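Local coordinates for protein geranyltranstransferase (IspA) (Helicobacter pylori, PDB 3LLW) that probably transfers prenyl groups in isoprenoid biosynthesis, as a magnesium-dependent member of the family of farnesyl and geranylgeranyl diphosphate synthases, at residues Ser9-Tyr12 / Asn13-Arg17; Lys49-Arg52 / Pro53-Leu57; Ser70-Gln73 / Thr74-Lys78; Ile79-Ser82 / Ile83-His87; Leu288-Glu291 / Asn292-Leu296. All blocks are in the same frame, centred on the assembly; numbering follows the deposited sequence.

In the fold
The five contacts lie on, or lead into, helices of the mostly helical prenyl synthase fold and follow one another along the chain. Contact 1 belongs to helix 6-23, contact 2 starts helix 51-63, contacts 3 and 4 occupy successive parts of helix 73-94, with contact 3 beginning in the turn before it, and contact 5 lies on helix 287-301. Contact 1 touches contacts 2, 3 and 5, with centres 11 to 13 Å away. Contacts 2 and 4, with centres about 9 Å apart and both near the centre of the molecule, share a sulfate ion. Contacts 4 and 5 are the most distant pair, 21 Å between centres. N-terminal and C-terminal helices thus pack together, while the shared anion marks the probable substrate side.

Contact 1. Residues Ser9-Tyr12 / Asn13-Arg17; sequences SFYY and NECER
Cys15 N donates to Tyr11 O at 3.1 Å, and Glu14 N reaches Phe10 O over the same 3.1 Å, two regular i to i+4 bonds of helix 6-23. The neighbouring links, Asn13 N to Ser9 O and Glu16 N to Tyr12 O, are longer, and the second is weak. Among the side chains, Glu14 OE1 accepts from Gln73 NE2, its strongest polar partner, and from Tyr69 OH. The other oxygen, Glu14 OE2, makes a long salt bridge within the helix to Arg17 NH1 at 3.2 Å, and the hydrogen bond in it is weak. With CG beside its own backbone N (chi1 -72°), Glu14 sets CG over one face of the Phe10 ring, 4.2 Å from the centroid and displaced toward the rim, a CH-pi contact; the bend at chi2 then turns the carboxylate, whose plane stands 32° from the ring. Tyr69 also meets the Phe10 ring edge-to-face. On another side of the helix, Cys15 SG approaches the Tyr11 ring, 3.3 Å from Tyr11 CE1 and 3.6 Å from Tyr11 CZ. The sulfur stands obliquely to the ring, 33° off its normal, in a sulfur-aromatic contact. Tyr11 OH continues past it to bond Lys54 O on helix 51-63, and the Tyr11 ring also packs on Leu296 of helix 287-301. Aromatic and polar side chains therefore join this helix to its neighbours. With an arginine, an amide and a phenol gathered at its oxygens, the buried Glu14 carboxylate is probably kept in its charged form.

Contact 2. Residues Lys49-Arg52 / Pro53-Leu57; sequences KRFR and PKLFL. With SO4 (sulfate ion), chain F.
With CG anti to the backbone N (chi1 -175°), Phe51 swings its ring along the helix, while Leu55 holds CG beside its own N (chi1 -73°); the two torsions bring the Leu55 branch to the ring, and CD1 is the methyl over its face. This is the first turn of helix 51-63, and the Lys-Arg-Phe-Arg-Pro sequence that runs into it corresponds to the GGKRxRP motif of trans-prenyl synthases. Leu55 CD1 lies 3.9 Å from the Phe51 centroid, offset toward the rim, in a CH-pi contact, and Phe226 meets the same ring nearly parallel. Arg50 occupies the N-cap position, and its O accepts from Lys54 N at 3.0 Å. Its guanidinium leads away to salt bridges with Glu84 and Glu19. Arg52, bent at chi2 (134°), presents the edge of its guanidinium to a sulfate ion, and NH2 donates to sulfate O2 at 2.8 Å. Phe51 N adds a weak bond to sulfate O3 at 3.3 Å. The anion thus sits at a helix start, held here by one arginine and one weak backbone N-H, consistent with the site where relatives hold the diphosphate of isopentenyl diphosphate. Lys54, extended beyond CG, runs back past Arg50 O, and its NZ makes a weak hydrogen bond to Lys49 O at 3.2 Å.

Contact 3. Residues Ser70-Gln73 / Thr74-Lys78; sequences SNQQ and TEYFK
The Phe77 ring carries Gln73 CG over one face, 4.1 Å from the centroid, and Gln73 O also lies over a face, 3.4 Å from Phe77 CG. The Gln73 amide is close to parallel with the ring, the planes 22° apart; Gln73 CD is 3.7 Å from Phe77 CE2, so the amide extends past the far rim, on the same side as CG. Over the Tyr76 ring stand Gln72 CB, 4.2 Å from the centroid, and Gln72 O, 3.3 Å from Tyr76 CD2, but here the amide is turned steeply, 65° from the ring. Phe21 adjoins Phe77, and Tyr69 adjoins Tyr76. Both glutamines open helix 73-94, with Gln72 as N-cap; Gln72 O accepts from Tyr76 N at 3.0 Å, and Gln73 O from Phe77 N, also at 3.0 Å. On another flank, Lys78 NZ makes a salt bridge with Glu75 OE2 at 3.1 Å, on the syn side, and Thr74 OG1 gives Glu75 OE1 a weak bond. Glu75 OE2 also accepts from Leu139 N, tying the helix start to the loop after helix 117-137. Gln73 NE2, engaged by Glu14, fixes the amide's rotation while CG rests over Phe77, setting this helix start against helix 6-23.

Contact 4. Residues Ile79-Ser82 / Ile83-His87; sequences IALS and IECLH. With SO4 (sulfate ion), chain F.
Ile79-Ser82 and Ile83-His87 form two consecutive turns of helix 73-94, joined by bonds such as Cys85 N to Leu81 O at 2.9 Å and Leu86 N to Ser82 O at 3.2 Å, while Ile83 N to Ile79 O, 3.3 Å, is weak. Ile79 O has a stronger partner: Ser82, with chi1 at 76°, folds its hydroxyl back along the helix and OG donates to that oxygen at 2.6 Å. Ser82 N adds a weak third bond to it. Ile83 CG1, beside its own backbone N, packs against the same carbonyl, 3.5 Å from Ile79 O. Across the next turn Leu81 CD1 rests loosely on Cys85 SG, 4.3 Å away, and Phe18 and Phe21 of helix 6-23 cover Leu81. Ile83 and Leu86 meet helix 178-204 instead. At the end of the segment the edge of the His87 imidazole faces the sulfate ion, with NE2 giving a weak bond to O1 at 3.5 Å. The buried serine hydroxyl is thus satisfied within its own helix where Ser82 packs on Leu135, whereas His87 brings a polar group to the anion pocket, probably where the diphosphate of the acceptor, isopentenyl diphosphate, sits in relatives.

Contact 5. Residues Leu288-Glu291 / Asn292-Leu296; sequences LLQE and NLNAL. With SO4 (sulfate ion), chain E.
Leu289 runs alongside Leu293, the two side chains pointing the same way from successive turns of helix 287-301. Its CB lies 3.4 Å from sulfate O2; CG, anti to the backbone N (chi1 180°), comes 4.1 Å from Leu293 CD1; and at the tip Leu289 CD1 meets Leu293 CD1 at 3.8 Å, a methyl-to-methyl contact. Next along the helix, Gln290 and Asn294 also lie side by side. A bend at chi2 (-84°) in Gln290 carries NE2 to within 3.6 Å of Asn294 CB, and the two amide planes are 37° apart. One water bridges the next turn, donating to Glu291 O at 2.8 Å and to Asn294 OD1 at 3.0 Å; Glu291 O also accepts the helical bond from Ala295 N. The sulfate ion takes two backbone bonds at the start of the segment, Leu288 N to O1 at 2.8 Å and Leu289 N to O2 at 3.0 Å. Amides near a helix N-terminus are well placed for an anion, and this one probably came from the crystallisation liquor. Asn292 turns to another side and gives ND2 to Ala58 O of helix 51-63. Leu289 and Leu293 face helices 51-63 and 209-236, Gln290 and Asn294 pack on Leu279 of helix 261-279, and Ala295 rests on Leu8 and Tyr12 of helix 6-23.

Contact 1. Residues Ser9-Tyr12 / Asn13-Arg17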
# COMPACT_ATOMS: atom_id res chain seq x y z
N SER A 9 14.47 -17.72 -25.87
CA SER A 9 13.27 -17.80 -26.70
C SER A 9 12.06 -18.04 -25.81
O SER A 9 10.98 -17.49 -26.06
CB SER A 9 13.40 -18.93 -27.72
OG SER A 9 12.47 -18.79 -28.77
N PHE A 10 12.26 -18.88 -24.79
CA PHE A 10 11.25 -19.19 -23.80
C PHE A 10 10.89 -17.94 -22.98
O PHE A 10 9.72 -17.70 -22.69
CB PHE A 10 11.75 -20.30 -22.87
CG PHE A 10 10.88 -20.54 -21.68
CD1 PHE A 10 9.72 -21.31 -21.79
CD2 PHE A 10 11.22 -20.02 -20.43
CE1 PHE A 10 8.91 -21.54 -20.68
CE2 PHE A 10 10.41 -20.24 -19.32
CZ PHE A 10 9.25 -21.00 -19.44
N TYR A 11 11.91 -17.17 -22.63
CA TYR A 11 11.76 -15.95 -21.85
C TYR A 11 11.00 -14.87 -22.62
O TYR A 11 10.08 -14.25 -22.08
CB TYR A 11 13.12 -15.43 -21.38
CG TYR A 11 13.12 -13.98 -20.95
CD1 TYR A 11 12.35 -13.55 -19.86
CD2 TYR A 11 13.88 -13.03 -21.63
CE1 TYR A 11 12.33 -12.23 -19.47
CE2 TYR A 11 13.88 -11.70 -21.23
CZ TYR A 11 13.10 -11.31 -20.16
OH TYR A 11 13.09 -10.00 -19.76
N TYR A 12 11.37 -14.65 -23.88
CA TYR A 12 10.68 -13.67 -24.73
C TYR A 12 9.19 -13.99 -24.88
O TYR A 12 8.35 -13.08 -24.98
CB TYR A 12 11.33 -13.59 -26.11
CG TYR A 12 12.60 -12.77 -26.17
CD1 TYR A 12 12.82 -11.72 -25.28
CD2 TYR A 12 13.56 -13.02 -27.15
CE1 TYR A 12 13.99 -10.96 -25.34
CE2 TYR A 12 14.73 -12.26 -27.22
CZ TYR A 12 14.93 -11.23 -26.32
OH TYR A 12 16.08 -10.47 -26.38
N ASN A 13 8.87 -15.27 -24.91
CA ASN A 13 7.51 -15.72 -25.05
C ASN A 13 6.71 -15.54 -23.75
O ASN A 13 5.52 -15.21 -23.80
CB ASN A 13 7.50 -17.17 -25.54
CG ASN A 13 6.11 -17.68 -25.82
OD1 ASN A 13 5.74 -18.75 -25.34
ND2 ASN A 13 5.33 -16.91 -26.58
N GLU A 14 7.36 -15.73 -22.60
CA GLU A 14 6.74 -15.45 -21.31
C GLU A 14 6.41 -13.97 -21.10
O GLU A 14 5.40 -13.64 -20.48
CB GLU A 14 7.58 -15.99 -20.15
CG GLU A 14 7.53 -17.51 -20.05
CD GLU A 14 6.10 -18.06 -20.09
OE1 GLU A 14 5.26 -17.59 -19.29
OE2 GLU A 14 5.82 -18.95 -20.92
N CYS A 15 7.24 -13.09 -21.63
CA CYS A 15 6.98 -11.66 -21.62
C CYS A 15 5.75 -11.29 -22.42
O CYS A 15 5.00 -10.40 -22.03
CB CYS A 15 8.21 -10.89 -22.13
SG CYS A 15 9.62 -11.06 -21.02
N GLU A 16 5.54 -11.97 -23.55
CA GLU A 16 4.35 -11.76 -24.38
C GLU A 16 3.12 -12.33 -23.70
O GLU A 16 2.04 -11.75 -23.78
CB GLU A 16 4.53 -12.40 -25.77
CG GLU A 16 5.61 -11.74 -26.63
CD GLU A 16 5.36 -10.25 -26.85
OE1 GLU A 16 4.36 -9.90 -27.51
OE2 GLU A 16 6.18 -9.43 -26.37
N ARG A 17 3.30 -13.46 -23.02
CA ARG A 17 2.23 -14.10 -22.27
C ARG A 17 1.89 -13.34 -20.98
O ARG A 17 0.75 -13.39 -20.51
CB ARG A 17 2.59 -15.54 -21.92
CG ARG A 17 2.47 -16.54 -23.06
CD ARG A 17 3.00 -17.90 -22.61
NE ARG A 17 2.70 -18.96 -23.57
CZ ARG A 17 2.93 -20.26 -23.37
NH1 ARG A 17 3.45 -20.70 -22.23
NH2 ARG A 17 2.62 -21.12 -24.33

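Contact 2. Residues Lys49-Arg52 / Pro53-Leu57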
# COMPACT_ATOMS: atom_id res chain seq x y z
N LYS A 49 5.77 -0.27 -21.36
CA LYS A 49 6.86 -1.02 -21.98
C LYS A 49 7.18 -2.24 -21.11
O LYS A 49 7.85 -3.17 -21.57
CB LYS A 49 8.08 -0.14 -22.23
CG LYS A 49 8.19 0.39 -23.67
CD LYS A 49 9.18 -0.44 -24.49
CE LYS A 49 8.62 -0.79 -25.87
NZ LYS A 49 7.61 -1.89 -25.79
N ARG A 50 6.69 -2.22 -19.86
CA ARG A 50 6.76 -3.34 -18.90
C ARG A 50 8.19 -3.69 -18.48
O ARG A 50 8.52 -4.86 -18.25
CB ARG A 50 6.06 -4.61 -19.46
CG ARG A 50 4.55 -4.77 -19.28
CD ARG A 50 3.78 -3.47 -19.04
NE ARG A 50 2.50 -3.43 -19.76
CZ ARG A 50 1.47 -2.67 -19.42
NH1 ARG A 50 0.36 -2.70 -20.16
NH2 ARG A 50 1.52 -1.88 -18.35
N PHE A 51 9.04 -2.67 -18.36
CA PHE A 51 10.44 -2.90 -18.04
C PHE A 51 10.63 -3.69 -16.73
O PHE A 51 11.43 -4.61 -16.68
CB PHE A 51 11.25 -1.59 -18.02
CG PHE A 51 12.74 -1.80 -17.82
CD1 PHE A 51 13.47 -2.61 -18.69
CD2 PHE A 51 13.40 -1.19 -16.76
CE1 PHE A 51 14.84 -2.81 -18.50
CE2 PHE A 51 14.77 -1.37 -16.57
CZ PHE A 51 15.49 -2.19 -17.44
N ARG A 52 9.87 -3.33 -15.70
CA ARG A 52 10.02 -3.97 -14.40
C ARG A 52 9.55 -5.42 -14.34
O ARG A 52 10.30 -6.25 -13.84
CB ARG A 52 9.43 -3.10 -13.27
CG ARG A 52 10.23 -1.85 -13.02
CD ARG A 52 9.31 -0.66 -12.90
NE ARG A 52 10.08 0.58 -12.91
CZ ARG A 52 10.20 1.38 -13.96
NH1 ARG A 52 10.93 2.47 -13.86
NH2 ARG A 52 9.56 1.10 -15.11
N PRO A 53 8.31 -5.73 -14.82
CA PRO A 53 7.99 -7.16 -14.92
C PRO A 53 8.95 -7.96 -15.81
O PRO A 53 9.27 -9.10 -15.47
CB PRO A 53 6.58 -7.16 -15.51
CG PRO A 53 6.01 -5.84 -15.16
CD PRO A 53 7.16 -4.90 -15.23
N LYS A 54 9.41 -7.38 -16.92
CA LYS A 54 10.44 -8.06 -17.73
C LYS A 54 11.72 -8.36 -16.96
O LYS A 54 12.31 -9.43 -17.14
CB LYS A 54 10.75 -7.28 -19.00
CG LYS A 54 9.68 -7.40 -20.06
CD LYS A 54 9.87 -6.39 -21.17
CE LYS A 54 8.66 -6.42 -22.10
NZ LYS A 54 8.88 -5.66 -23.34
N LEU A 55 12.15 -7.44 -16.10
CA LEU A 55 13.33 -7.68 -15.25
C LEU A 55 13.08 -8.81 -14.27
O LEU A 55 13.95 -9.64 -14.04
CB LEU A 55 13.70 -6.43 -14.46
CG LEU A 55 14.36 -5.26 -15.19
CD1 LEU A 55 14.17 -4.00 -14.35
CD2 LEU A 55 15.83 -5.57 -15.43
N PHE A 56 11.87 -8.82 -13.68
CA PHE A 56 11.43 -9.86 -12.75
C PHE A 56 11.47 -11.22 -13.43
O PHE A 56 12.05 -12.19 -12.90
CB PHE A 56 10.00 -9.56 -12.26
CG PHE A 56 9.38 -10.68 -11.47
CD1 PHE A 56 8.33 -11.43 -12.00
CD2 PHE A 56 9.86 -11.02 -10.19
CE1 PHE A 56 7.76 -12.48 -11.27
CE2 PHE A 56 9.29 -12.07 -9.47
CZ PHE A 56 8.26 -12.81 -10.00
N LEU A 57 10.86 -11.26 -14.61
CA LEU A 57 10.78 -12.49 -15.39
C LEU A 57 12.12 -12.94 -15.99
O LEU A 57 12.34 -14.13 -16.16
CB LEU A 57 9.72 -12.38 -16.48
CG LEU A 57 8.27 -12.35 -15.99
CD1 LEU A 57 7.34 -11.88 -17.13
CD2 LEU A 57 7.88 -13.72 -15.48
S SO4 F . 8.29 1.94 -18.47
O1 SO4 F . 7.00 2.65 -18.38
O2 SO4 F . 9.25 2.52 -17.52
O3 SO4 F . 8.13 0.51 -18.21
O4 SO4 F . 8.83 2.14 -19.82

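Contact 3. Residues Ser70-Gln73 / Thr74-Lys78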
# COMPACT_ATOMS: atom_id res chain seq x y z
N SER A 70 6.01 -23.57 -15.35
CA SER A 70 4.65 -23.59 -15.91
C SER A 70 3.57 -24.08 -14.95
O SER A 70 2.39 -23.79 -15.15
CB SER A 70 4.61 -24.38 -17.22
OG SER A 70 5.24 -23.66 -18.26
N ASN A 71 3.99 -24.82 -13.92
CA ASN A 71 3.15 -25.10 -12.75
C ASN A 71 2.57 -23.82 -12.15
O ASN A 71 1.37 -23.72 -11.93
CB ASN A 71 3.96 -25.82 -11.67
CG ASN A 71 3.94 -27.32 -11.82
OD1 ASN A 71 3.01 -27.90 -12.38
ND2 ASN A 71 4.98 -27.97 -11.29
N GLN A 72 3.44 -22.84 -11.91
CA GLN A 72 3.08 -21.66 -11.13
C GLN A 72 3.08 -20.36 -11.93
O GLN A 72 3.14 -19.27 -11.35
CB GLN A 72 4.00 -21.58 -9.92
CG GLN A 72 3.60 -22.60 -8.85
CD GLN A 72 4.77 -23.08 -8.01
OE1 GLN A 72 5.89 -23.20 -8.50
NE2 GLN A 72 4.50 -23.35 -6.74
N GLN A 73 3.00 -20.48 -13.25
CA GLN A 73 3.08 -19.35 -14.17
C GLN A 73 2.14 -18.20 -13.83
O GLN A 73 2.56 -17.03 -13.84
CB GLN A 73 2.78 -19.82 -15.60
CG GLN A 73 3.08 -18.78 -16.65
CD GLN A 73 2.24 -18.92 -17.90
OE1 GLN A 73 1.01 -19.03 -17.83
NE2 GLN A 73 2.90 -18.91 -19.05
N THR A 74 0.89 -18.50 -13.51
CA THR A 74 -0.09 -17.44 -13.25
C THR A 74 0.21 -16.73 -11.93
O THR A 74 -0.07 -15.54 -11.78
CB THR A 74 -1.54 -17.94 -13.30
OG1 THR A 74 -1.72 -19.01 -12.37
CG2 THR A 74 -1.90 -18.42 -14.71
N GLU A 75 0.79 -17.47 -10.99
CA GLU A 75 1.24 -16.92 -9.73
C GLU A 75 2.41 -15.96 -9.91
O GLU A 75 2.46 -14.92 -9.25
CB GLU A 75 1.62 -18.04 -8.76
CG GLU A 75 0.54 -19.11 -8.58
CD GLU A 75 -0.85 -18.52 -8.34
OE1 GLU A 75 -1.79 -18.89 -9.09
OE2 GLU A 75 -1.00 -17.69 -7.42
N TYR A 76 3.34 -16.32 -10.80
CA TYR A 76 4.47 -15.46 -11.15
C TYR A 76 4.00 -14.18 -11.88
O TYR A 76 4.56 -13.10 -11.70
CB TYR A 76 5.46 -16.23 -12.02
CG TYR A 76 6.12 -17.42 -11.33
CD1 TYR A 76 6.57 -17.33 -10.02
CD2 TYR A 76 6.34 -18.62 -12.02
CE1 TYR A 76 7.20 -18.40 -9.39
CE2 TYR A 76 6.96 -19.71 -11.40
CZ TYR A 76 7.38 -19.58 -10.08
OH TYR A 76 8.00 -20.63 -9.45
N PHE A 77 2.95 -14.33 -12.68
CA PHE A 77 2.39 -13.20 -13.39
C PHE A 77 1.72 -12.23 -12.40
O PHE A 77 1.88 -11.04 -12.52
CB PHE A 77 1.40 -13.67 -14.46
CG PHE A 77 2.05 -14.21 -15.71
CD1 PHE A 77 3.43 -14.13 -15.91
CD2 PHE A 77 1.26 -14.75 -16.72
CE1 PHE A 77 4.01 -14.62 -17.06
CE2 PHE A 77 1.84 -15.23 -17.90
CZ PHE A 77 3.21 -15.16 -18.07
N LYS A 78 1.01 -12.77 -11.41
CA LYS A 78 0.44 -11.97 -10.31
C LYS A 78 1.49 -11.09 -9.64
O LYS A 78 1.31 -9.88 -9.53
CB LYS A 78 -0.20 -12.89 -9.27
CG LYS A 78 -1.60 -13.36 -9.62
CD LYS A 78 -2.02 -14.41 -8.61
CE LYS A 78 -3.32 -15.10 -8.99
NZ LYS A 78 -3.62 -16.22 -8.03

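Contact 4. Residues Ile79-Ser82 / Ile83-His87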
# COMPACT_ATOMS: atom_id res chain seq x y z
N ILE A 79 2.60 -11.72 -9.21
CA ILE A 79 3.75 -11.01 -8.66
C ILE A 79 4.33 -9.94 -9.59
O ILE A 79 4.59 -8.81 -9.16
CB ILE A 79 4.85 -12.00 -8.29
CG1 ILE A 79 4.32 -12.98 -7.22
CG2 ILE A 79 6.09 -11.23 -7.84
CD1 ILE A 79 5.21 -14.18 -6.95
N ALA A 80 4.52 -10.30 -10.85
CA ALA A 80 5.00 -9.36 -11.86
C ALA A 80 4.02 -8.19 -12.01
O ALA A 80 4.44 -7.04 -12.16
CB ALA A 80 5.18 -10.08 -13.19
N LEU A 81 2.72 -8.50 -11.95
CA LEU A 81 1.64 -7.51 -12.05
C LEU A 81 1.62 -6.59 -10.82
O LEU A 81 1.29 -5.40 -10.94
CB LEU A 81 0.28 -8.21 -12.23
CG LEU A 81 -0.94 -7.32 -12.54
CD1 LEU A 81 -0.64 -6.31 -13.63
CD2 LEU A 81 -2.18 -8.13 -12.88
N SER A 82 2.01 -7.11 -9.65
CA SER A 82 2.04 -6.27 -8.45
C SER A 82 3.08 -5.17 -8.57
O SER A 82 2.84 -4.04 -8.14
CB SER A 82 2.32 -7.09 -7.20
OG SER A 82 3.68 -7.42 -7.15
N ILE A 83 4.22 -5.50 -9.18
CA ILE A 83 5.26 -4.52 -9.46
C ILE A 83 4.77 -3.47 -10.47
O ILE A 83 5.04 -2.27 -10.31
CB ILE A 83 6.53 -5.20 -10.01
CG1 ILE A 83 6.99 -6.33 -9.07
CG2 ILE A 83 7.64 -4.17 -10.16
CD1 ILE A 83 8.15 -7.18 -9.61
N GLU A 84 4.03 -3.91 -11.48
CA GLU A 84 3.55 -3.01 -12.52
C GLU A 84 2.52 -2.04 -11.93
O GLU A 84 2.58 -0.86 -12.21
CB GLU A 84 3.05 -3.80 -13.74
CG GLU A 84 2.69 -2.99 -15.01
CD GLU A 84 3.84 -2.18 -15.63
OE1 GLU A 84 5.03 -2.44 -15.36
OE2 GLU A 84 3.52 -1.25 -16.43
N CYS A 85 1.63 -2.53 -11.06
CA CYS A 85 0.65 -1.68 -10.36
C CYS A 85 1.27 -0.59 -9.48
O CYS A 85 0.82 0.57 -9.52
CB CYS A 85 -0.31 -2.54 -9.52
SG CYS A 85 -1.46 -3.46 -10.54
N LEU A 86 2.29 -0.95 -8.71
CA LEU A 86 3.04 0.02 -7.91
C LEU A 86 3.69 1.08 -8.78
O LEU A 86 3.63 2.26 -8.45
CB LEU A 86 4.10 -0.67 -7.05
CG LEU A 86 4.49 0.13 -5.80
CD1 LEU A 86 3.34 0.17 -4.81
CD2 LEU A 86 5.73 -0.45 -5.15
N HIS A 87 4.28 0.68 -9.90
CA HIS A 87 4.86 1.63 -10.83
C HIS A 87 3.80 2.56 -11.41
O HIS A 87 4.03 3.75 -11.55
CB HIS A 87 5.61 0.90 -11.96
CG HIS A 87 6.06 1.81 -13.07
ND1 HIS A 87 6.96 2.83 -12.87
CD2 HIS A 87 5.72 1.85 -14.38
CE1 HIS A 87 7.16 3.47 -14.01
NE2 HIS A 87 6.42 2.89 -14.94
S SO4 F . 8.29 1.94 -18.47
O1 SO4 F . 7.00 2.65 -18.38
O2 SO4 F . 9.25 2.52 -17.52
O3 SO4 F . 8.13 0.51 -18.21
O4 SO4 F . 8.83 2.14 -19.82

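Contact 5. Residues Leu288-Glu291 / Asn292-Leu296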
# COMPACT_ATOMS: atom_id res chain seq x y z
N LEU A 288 22.47 -18.86 -17.88
CA LEU A 288 21.11 -18.58 -18.35
C LEU A 288 20.61 -17.22 -17.86
O LEU A 288 19.94 -16.49 -18.59
CB LEU A 288 20.14 -19.70 -17.96
CG LEU A 288 20.46 -21.12 -18.44
CD1 LEU A 288 19.53 -22.17 -17.83
CD2 LEU A 288 20.46 -21.23 -19.97
N LEU A 289 20.97 -16.90 -16.61
CA LEU A 289 20.68 -15.60 -16.01
C LEU A 289 21.42 -14.48 -16.73
O LEU A 289 20.83 -13.44 -17.08
CB LEU A 289 21.02 -15.60 -14.51
CG LEU A 289 20.82 -14.34 -13.66
CD1 LEU A 289 19.40 -13.81 -13.72
CD2 LEU A 289 21.22 -14.60 -12.21
N GLN A 290 22.71 -14.72 -16.97
CA GLN A 290 23.53 -13.76 -17.68
C GLN A 290 22.95 -13.49 -19.07
O GLN A 290 22.95 -12.34 -19.53
CB GLN A 290 24.97 -14.25 -17.77
CG GLN A 290 25.99 -13.18 -18.18
CD GLN A 290 26.08 -12.98 -19.69
OE1 GLN A 290 25.96 -13.93 -20.47
NE2 GLN A 290 26.31 -11.73 -20.11
N GLU A 291 22.44 -14.54 -19.71
CA GLU A 291 21.94 -14.47 -21.07
C GLU A 291 20.66 -13.64 -21.16
O GLU A 291 20.54 -12.77 -22.03
CB GLU A 291 21.70 -15.88 -21.61
CG GLU A 291 21.40 -15.95 -23.10
CD GLU A 291 21.43 -17.38 -23.64
OE1 GLU A 291 20.75 -18.27 -23.07
OE2 GLU A 291 22.14 -17.60 -24.65
N ASN A 292 19.72 -13.89 -20.24
CA ASN A 292 18.48 -13.12 -20.17
C ASN A 292 18.70 -11.65 -19.83
O ASN A 292 18.15 -10.76 -20.49
CB ASN A 292 17.50 -13.76 -19.16
CG ASN A 292 16.94 -15.08 -19.64
OD1 ASN A 292 17.29 -15.57 -20.71
ND2 ASN A 292 16.05 -15.68 -18.84
N LEU A 293 19.53 -11.39 -18.82
CA LEU A 293 19.86 -10.03 -18.44
C LEU A 293 20.59 -9.27 -19.54
O LEU A 293 20.21 -8.14 -19.86
CB LEU A 293 20.63 -9.99 -17.12
CG LEU A 293 19.83 -10.37 -15.87
CD1 LEU A 293 20.69 -10.32 -14.63
CD2 LEU A 293 18.60 -9.48 -15.71
N ASN A 294 21.59 -9.91 -20.14
CA ASN A 294 22.36 -9.34 -21.25
C ASN A 294 21.45 -8.92 -22.40
O ASN A 294 21.61 -7.81 -22.93
CB ASN A 294 23.42 -10.33 -21.71
CG ASN A 294 24.33 -9.79 -22.80
OD1 ASN A 294 24.26 -10.24 -23.94
ND2 ASN A 294 25.19 -8.83 -22.45
N ALA A 295 20.50 -9.78 -22.75
CA ALA A 295 19.60 -9.53 -23.87
C ALA A 295 18.69 -8.34 -23.61
O ALA A 295 18.51 -7.50 -24.49
CB ALA A 295 18.77 -10.75 -24.16
N LEU A 296 18.15 -8.28 -22.40
CA LEU A 296 17.24 -7.22 -21.99
C LEU A 296 17.94 -5.87 -22.03
O LEU A 296 17.39 -4.90 -22.56
CB LEU A 296 16.72 -7.49 -20.58
CG LEU A 296 15.22 -7.38 -20.29
CD1 LEU A 296 15.01 -7.30 -18.78
CD2 LEU A 296 14.50 -6.22 -21.01
S SO4 E . 21.80 -20.41 -14.52
O1 SO4 E . 22.38 -20.78 -15.81
O2 SO4 E . 21.52 -18.97 -14.50
O3 SO4 E . 20.56 -21.16 -14.32
O4 SO4 E . 22.74 -20.78 -13.46
O HOH W 1 22.33 -12.54 -24.23